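Local coordinates for glycosylation Associate Protein 1 (Streptococcus agalactiae serotype V, PDB 6OYC) that probably works with partner proteins in the glycosylation and accessory Sec secretion of a bacterial surface glycoprotein, and belongs to a family related to GT-B glycosyltransferases, at residues A[141-145]-A[157-162]; A[164-168]-A[180-184]. One frame throughout, in Å; residues are numbered along the deposited sequence.

Interaction 1 (A[141-145]-A[157-162]); sequences QIAKK and ILYYDN
K144 and Y159 form an antiparallel non-hydrogen-bonded pair, their CA atoms 4.4 Å apart, with K145 and L158 as the hydrogen-bonded pair next to it. Strand directions differ by 163°. K145 N donates to L158 O at 2.8 Å, and L158 N donates back to K145 O at 2.9 Å. Farther along, Y160 N reaches A143 O at 2.8 Å. On the other edge of strand 141-148, A143 and K144 both face Y136, a classic beta bulge.

Y160 is the side chain around which the contact is built. I142 CG2 sits over the centre of one ring face, 4.1 Å from the centroid, in a CH-pi contact, while L158 CD2 lies toward the rim of the opposite face. With I142 CG1 anti to its backbone N (chi1 -174°), the longer branch runs out to place CD1 3.6 Å from Y160 CE1. K145 folds back at chi3 and chi4, so that CE comes within 3.4 Å of Y160 OH, but its NZ is taken by a salt bridge to D135. On the other face of the sheet the extended K144 runs alongside the Y159 ring, pointing the same way. At the Q141 end, Q141 NE2 donates to N162 OD1 at 3.0 Å, almost along the C=O axis, with the two amide planes 56° apart.

The two strands are a hairpin near the middle of a long antiparallel sheet. Strand 131-138 flanks 141-145, where I142 rests on D135 and F137; strand 164-171 flanks 157-162, and L158 also packs on R13 and Y16.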
loop_
_atom_site.group_PDB
_atom_site.type_symbol
_atom_site.label_atom_id
_atom_site.label_comp_id
_atom_site.label_asym_id
_atom_site.label_seq_id
_atom_site.Cartn_x
_atom_site.Cartn_y
_atom_site.Cartn_z
ATOM N N GLN A 141 -16.392 18.747 20.728
ATOM C CA GLN A 141 -16.160 19.009 19.317
ATOM C C GLN A 141 -14.660 19.070 19.099
ATOM O O GLN A 141 -13.942 19.667 19.912
ATOM C CB GLN A 141 -16.843 20.317 18.883
ATOM C CG GLN A 141 -16.339 20.904 17.566
ATOM C CD GLN A 141 -17.082 22.175 17.161
ATOM O OE1 GLN A 141 -18.158 22.105 16.569
ATOM N NE2 GLN A 141 -16.510 23.340 17.485
ATOM N N ILE A 142 -14.176 18.434 18.022
ATOM C CA ILE A 142 -12.730 18.417 17.809
ATOM C C ILE A 142 -12.245 19.844 17.615
ATOM O O ILE A 142 -12.888 20.656 16.942
ATOM C CB ILE A 142 -12.326 17.494 16.641
ATOM C CG1 ILE A 142 -10.794 17.409 16.557
ATOM C CG2 ILE A 142 -12.932 17.931 15.288
ATOM C CD1 ILE A 142 -10.297 16.365 15.592
ATOM N N ALA A 143 -11.148 20.181 18.278
ATOM C CA ALA A 143 -10.577 21.515 18.191
ATOM C C ALA A 143 -9.248 21.522 17.461
ATOM O O ALA A 143 -8.998 22.419 16.640
ATOM C CB ALA A 143 -10.389 22.108 19.588
ATOM N N LYS A 144 -8.407 20.520 17.710
ATOM C CA LYS A 144 -7.146 20.413 16.994
ATOM C C LYS A 144 -6.719 18.952 16.956
ATOM O O LYS A 144 -7.150 18.132 17.774
ATOM C CB LYS A 144 -6.067 21.302 17.626
ATOM C CG LYS A 144 -6.068 21.331 19.142
ATOM C CD LYS A 144 -5.236 22.476 19.671
ATOM C CE LYS A 144 -5.393 22.638 21.185
ATOM N NZ LYS A 144 -4.907 23.976 21.654
ATOM N N LYS A 145 -5.886 18.633 15.968
ATOM C CA LYS A 145 -5.310 17.307 15.802
ATOM C C LYS A 145 -3.799 17.450 15.871
ATOM O O LYS A 145 -3.209 18.196 15.084
ATOM C CB LYS A 145 -5.744 16.665 14.474
ATOM C CG LYS A 145 -5.232 15.243 14.280
ATOM C CD LYS A 145 -5.354 14.753 12.823
ATOM C CE LYS A 145 -6.795 14.700 12.336
ATOM N NZ LYS A 145 -7.567 13.565 12.967
ATOM N N ILE A 157 0.127 20.620 13.775
ATOM C CA ILE A 157 -1.174 20.719 14.441
ATOM C C ILE A 157 -2.193 21.196 13.426
ATOM O O ILE A 157 -1.986 22.222 12.770
ATOM C CB ILE A 157 -1.178 21.693 15.633
ATOM C CG1 ILE A 157 -0.116 21.343 16.660
ATOM C CG2 ILE A 157 -2.535 21.706 16.298
ATOM C CD1 ILE A 157 0.091 22.470 17.639
ATOM N N LEU A 158 -3.301 20.476 13.321
ATOM C CA LEU A 158 -4.398 20.834 12.432
ATOM C C LEU A 158 -5.492 21.461 13.293
ATOM O O LEU A 158 -6.070 20.786 14.148
ATOM C CB LEU A 158 -4.903 19.594 11.682
ATOM C CG LEU A 158 -5.604 19.832 10.339
ATOM C CD1 LEU A 158 -5.807 18.544 9.528
ATOM C CD2 LEU A 158 -6.940 20.554 10.556
ATOM N N TYR A 159 -5.776 22.742 13.073
ATOM C CA TYR A 159 -6.779 23.442 13.869
ATOM C C TYR A 159 -8.126 23.437 13.173
ATOM O O TYR A 159 -8.213 23.496 11.943
ATOM C CB TYR A 159 -6.367 24.891 14.137
ATOM C CG TYR A 159 -5.180 25.017 15.053
ATOM C CD1 TYR A 159 -3.895 24.972 14.541
ATOM C CD2 TYR A 159 -5.347 25.156 16.437
ATOM C CE1 TYR A 159 -2.805 25.083 15.366
ATOM C CE2 TYR A 159 -4.248 25.277 17.282
ATOM C CZ TYR A 159 -2.984 25.232 16.733
ATOM O OH TYR A 159 -1.883 25.340 17.530
ATOM N N TYR A 160 -9.182 23.401 13.978
ATOM C CA TYR A 160 -10.549 23.366 13.486
ATOM C C TYR A 160 -11.319 24.560 14.023
ATOM O O TYR A 160 -11.011 25.081 15.095
ATOM C CB TYR A 160 -11.274 22.070 13.923
ATOM C CG TYR A 160 -10.657 20.805 13.400
ATOM C CD1 TYR A 160 -9.590 20.202 14.058
ATOM C CD2 TYR A 160 -11.140 20.202 12.247
ATOM C CE1 TYR A 160 -9.014 19.022 13.570
ATOM C CE2 TYR A 160 -10.569 19.034 11.746
ATOM C CZ TYR A 160 -9.513 18.447 12.416
ATOM O OH TYR A 160 -8.956 17.284 11.928
ATOM N N ASP A 161 -12.340 24.983 13.282
ATOM C CA ASP A 161 -13.357 25.858 13.848
ATOM C C ASP A 161 -14.717 25.323 13.422
ATOM O O ASP A 161 -14.826 24.223 12.869
ATOM C CB ASP A 161 -13.124 27.329 13.458
ATOM C CG ASP A 161 -12.916 27.530 11.972
ATOM O OD1 ASP A 161 -13.394 26.705 11.168
ATOM O OD2 ASP A 161 -12.269 28.530 11.604
ATOM N N ASN A 162 -15.770 26.069 13.742
ATOM C CA ASN A 162 -17.074 25.798 13.148
ATOM C C ASN A 162 -16.977 26.127 11.667
ATOM O O ASN A 162 -16.657 27.261 11.294
ATOM C CB ASN A 162 -18.170 26.618 13.824
ATOM C CG ASN A 162 -18.022 26.664 15.331
ATOM O OD1 ASN A 162 -17.684 25.663 15.964
ATOM N ND2 ASN A 162 -18.270 27.834 15.913
#

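Interaction 2 (A[164-168]-A[180-184]); sequences GEAYQ and REYLR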
loop_
_atom_site.group_PDB
_atom_site.type_symbol
_atom_site.label_atom_id
_atom_site.label_comp_id
_atom_site.label_asym_id
_atom_site.label_seq_id
_atom_site.Cartn_x
_atom_site.Cartn_y
_atom_site.Cartn_z
ATOM N N GLY A 164 -15.299 23.352 10.087
ATOM C CA GLY A 164 -14.385 22.241 9.878
ATOM C C GLY A 164 -12.911 22.588 9.977
ATOM O O GLY A 164 -12.483 23.384 10.828
ATOM N N GLU A 165 -12.122 21.972 9.097
ATOM C CA GLU A 165 -10.701 22.283 9.011
ATOM C C GLU A 165 -10.494 23.769 8.749
ATOM O O GLU A 165 -11.167 24.373 7.909
ATOM C CB GLU A 165 -10.051 21.444 7.913
ATOM C CG GLU A 165 -10.091 19.945 8.235
ATOM C CD GLU A 165 -9.370 19.094 7.210
ATOM O OE1 GLU A 165 -9.342 19.478 6.024
ATOM O OE2 GLU A 165 -8.834 18.035 7.587
ATOM N N ALA A 166 -9.582 24.367 9.507
ATOM C CA ALA A 166 -9.237 25.767 9.342
ATOM C C ALA A 166 -7.840 25.928 8.746
ATOM O O ALA A 166 -7.710 26.441 7.637
ATOM C CB ALA A 166 -9.375 26.481 10.692
ATOM N N TYR A 167 -6.793 25.457 9.431
ATOM C CA TYR A 167 -5.424 25.542 8.924
ATOM C C TYR A 167 -4.528 24.570 9.692
ATOM O O TYR A 167 -4.875 24.080 10.771
ATOM C CB TYR A 167 -4.867 26.968 9.038
ATOM C CG TYR A 167 -4.960 27.526 10.449
ATOM C CD1 TYR A 167 -3.989 27.245 11.403
ATOM C CD2 TYR A 167 -6.028 28.313 10.830
ATOM C CE1 TYR A 167 -4.080 27.739 12.680
ATOM C CE2 TYR A 167 -6.127 28.810 12.119
ATOM C CZ TYR A 167 -5.158 28.522 13.031
ATOM O OH TYR A 167 -5.266 29.022 14.304
ATOM N N GLN A 168 -3.336 24.354 9.144
ATOM C CA GLN A 168 -2.370 23.410 9.685
ATOM C C GLN A 168 -1.036 24.114 9.896
ATOM O O GLN A 168 -0.479 24.692 8.953
ATOM C CB GLN A 168 -2.187 22.209 8.744
ATOM C CG GLN A 168 -1.467 21.046 9.402
ATOM C CD GLN A 168 -2.090 19.693 9.041
ATOM O OE1 GLN A 168 -2.857 19.583 8.078
ATOM N NE2 GLN A 168 -1.752 18.664 9.815
ATOM N N ARG A 180 2.264 27.875 7.933
ATOM C CA ARG A 180 0.853 27.581 8.139
ATOM C C ARG A 180 0.171 27.418 6.786
ATOM O O ARG A 180 0.340 28.262 5.898
ATOM C CB ARG A 180 0.176 28.685 8.948
ATOM C CG ARG A 180 -1.341 28.650 8.872
ATOM C CD ARG A 180 -1.957 29.675 9.816
ATOM N NE ARG A 180 -1.367 29.592 11.145
ATOM C CZ ARG A 180 -1.779 30.309 12.182
ATOM N NH1 ARG A 180 -2.795 31.151 12.037
ATOM N NH2 ARG A 180 -1.190 30.171 13.365
ATOM N N GLU A 181 -0.579 26.329 6.631
ATOM C CA GLU A 181 -1.316 26.004 5.413
ATOM C C GLU A 181 -2.799 26.076 5.731
ATOM O O GLU A 181 -3.284 25.316 6.574
ATOM C CB GLU A 181 -0.965 24.601 4.892
ATOM C CG GLU A 181 -1.777 24.168 3.660
ATOM C CD GLU A 181 -1.663 22.668 3.324
ATOM O OE1 GLU A 181 -1.173 21.848 4.146
ATOM O OE2 GLU A 181 -2.067 22.304 2.209
ATOM N N TYR A 182 -3.512 26.981 5.062
ATOM C CA TYR A 182 -4.943 27.135 5.279
ATOM C C TYR A 182 -5.719 26.040 4.549
ATOM O O TYR A 182 -5.273 25.513 3.524
ATOM C CB TYR A 182 -5.398 28.540 4.845
ATOM C CG TYR A 182 -5.038 29.596 5.885
ATOM C CD1 TYR A 182 -3.751 30.118 5.951
ATOM C CD2 TYR A 182 -5.972 30.025 6.827
ATOM C CE1 TYR A 182 -3.401 31.074 6.910
ATOM C CE2 TYR A 182 -5.641 30.971 7.794
ATOM C CZ TYR A 182 -4.349 31.491 7.827
ATOM O OH TYR A 182 -4.008 32.420 8.784
ATOM N N LEU A 183 -6.905 25.705 5.096
ATOM C CA LEU A 183 -7.663 24.515 4.709
ATOM C C LEU A 183 -9.139 24.813 4.459
ATOM O O LEU A 183 -9.961 23.899 4.509
ATOM C CB LEU A 183 -7.546 23.426 5.787
ATOM C CG LEU A 183 -6.137 22.936 6.148
ATOM C CD1 LEU A 183 -6.190 21.953 7.317
ATOM C CD2 LEU A 183 -5.421 22.324 4.923
ATOM N N ARG A 184 -9.503 26.062 4.209
ATOM C CA ARG A 184 -10.903 26.401 4.006
ATOM C C ARG A 184 -11.252 26.404 2.527
ATOM O O ARG A 184 -10.381 26.439 1.662
ATOM C CB ARG A 184 -11.209 27.767 4.604
ATOM C CG ARG A 184 -11.143 27.757 6.108
ATOM C CD ARG A 184 -10.621 29.070 6.630
ATOM N NE ARG A 184 -10.798 29.205 8.072
ATOM C CZ ARG A 184 -10.093 30.052 8.813
ATOM N NH1 ARG A 184 -9.183 30.829 8.234
ATOM N NH2 ARG A 184 -10.295 30.120 10.123
#
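The beta hairpin of strands 164-171 and 177-182 brings Y167 opposite Y182 as an antiparallel non-hydrogen-bonded pair, with CA atoms 4.0 Å apart. Q168 and E181 are the hydrogen-bonded pair beside them: Q168 N donates to E181 O at 2.7 Å and E181 N to Q168 O at 2.8 Å. Where 180-184 leaves the strand, L183 N still bonds A166 O at 2.8 Å. A classic beta bulge at A166 and Y167, both facing Y159, interrupts the other edge of 164-168.

On the tyrosine face, the R180 guanidinium lies flat on the Y167 ring, planes 10° apart and R180 CZ 4.0 Å from the ring centroid, an off-centre cation-pi stack. The bend at chi3 of R180 turns the group over the ring, and the salt bridge from its NE to D169 helps fix its rotation. A chi1 of 54° sets the Y167 ring between that guanidinium and the Y182 ring, whose plane is turned 51° from its own. Y167 CB meets a face of the Y182 ring, 4.2 Å from the centroid. R184 NH2 comes 3.8 Å from A166 CB and also bridges to D161. L183 fills the opposite side, its CB against E165 CB at 3.8 Å.

Beyond that side, Q168 OE1 accepts from R13, which also forms a salt bridge with E181 OE1; Y170 OH hydrogen-bonds that same E181 oxygen. Q168 NE2 bonds Y16 and S156. Strand 154-161 borders 164-168, where L158 meets E165, Q168 and L183; strand 190-192 borders 180-184, and H189 stacks on Y182.

Overall arrangement
Both interactions are successive hairpins of one antiparallel sheet, with centres about 9 Å apart, and strands 154-161 and 164-171 join them edge to edge. Y159 supplies the seam: its N probably bonds Y167 O and its O probably bonds A166 N, while its ring meets that of Y167. L158 CD1 packs on Q168 OE1. Interaction 1 is the more exposed; its side chains meet mainly as aliphatic groups on tyrosines, with an amide-amide hydrogen bond at one end and K145 bridged to D135. Interaction 2 is partly buried and richer in charge: R180 stacks on tyrosine, and salt bridges run to D169, D161 and, on the face carrying Q168 and E181, R13.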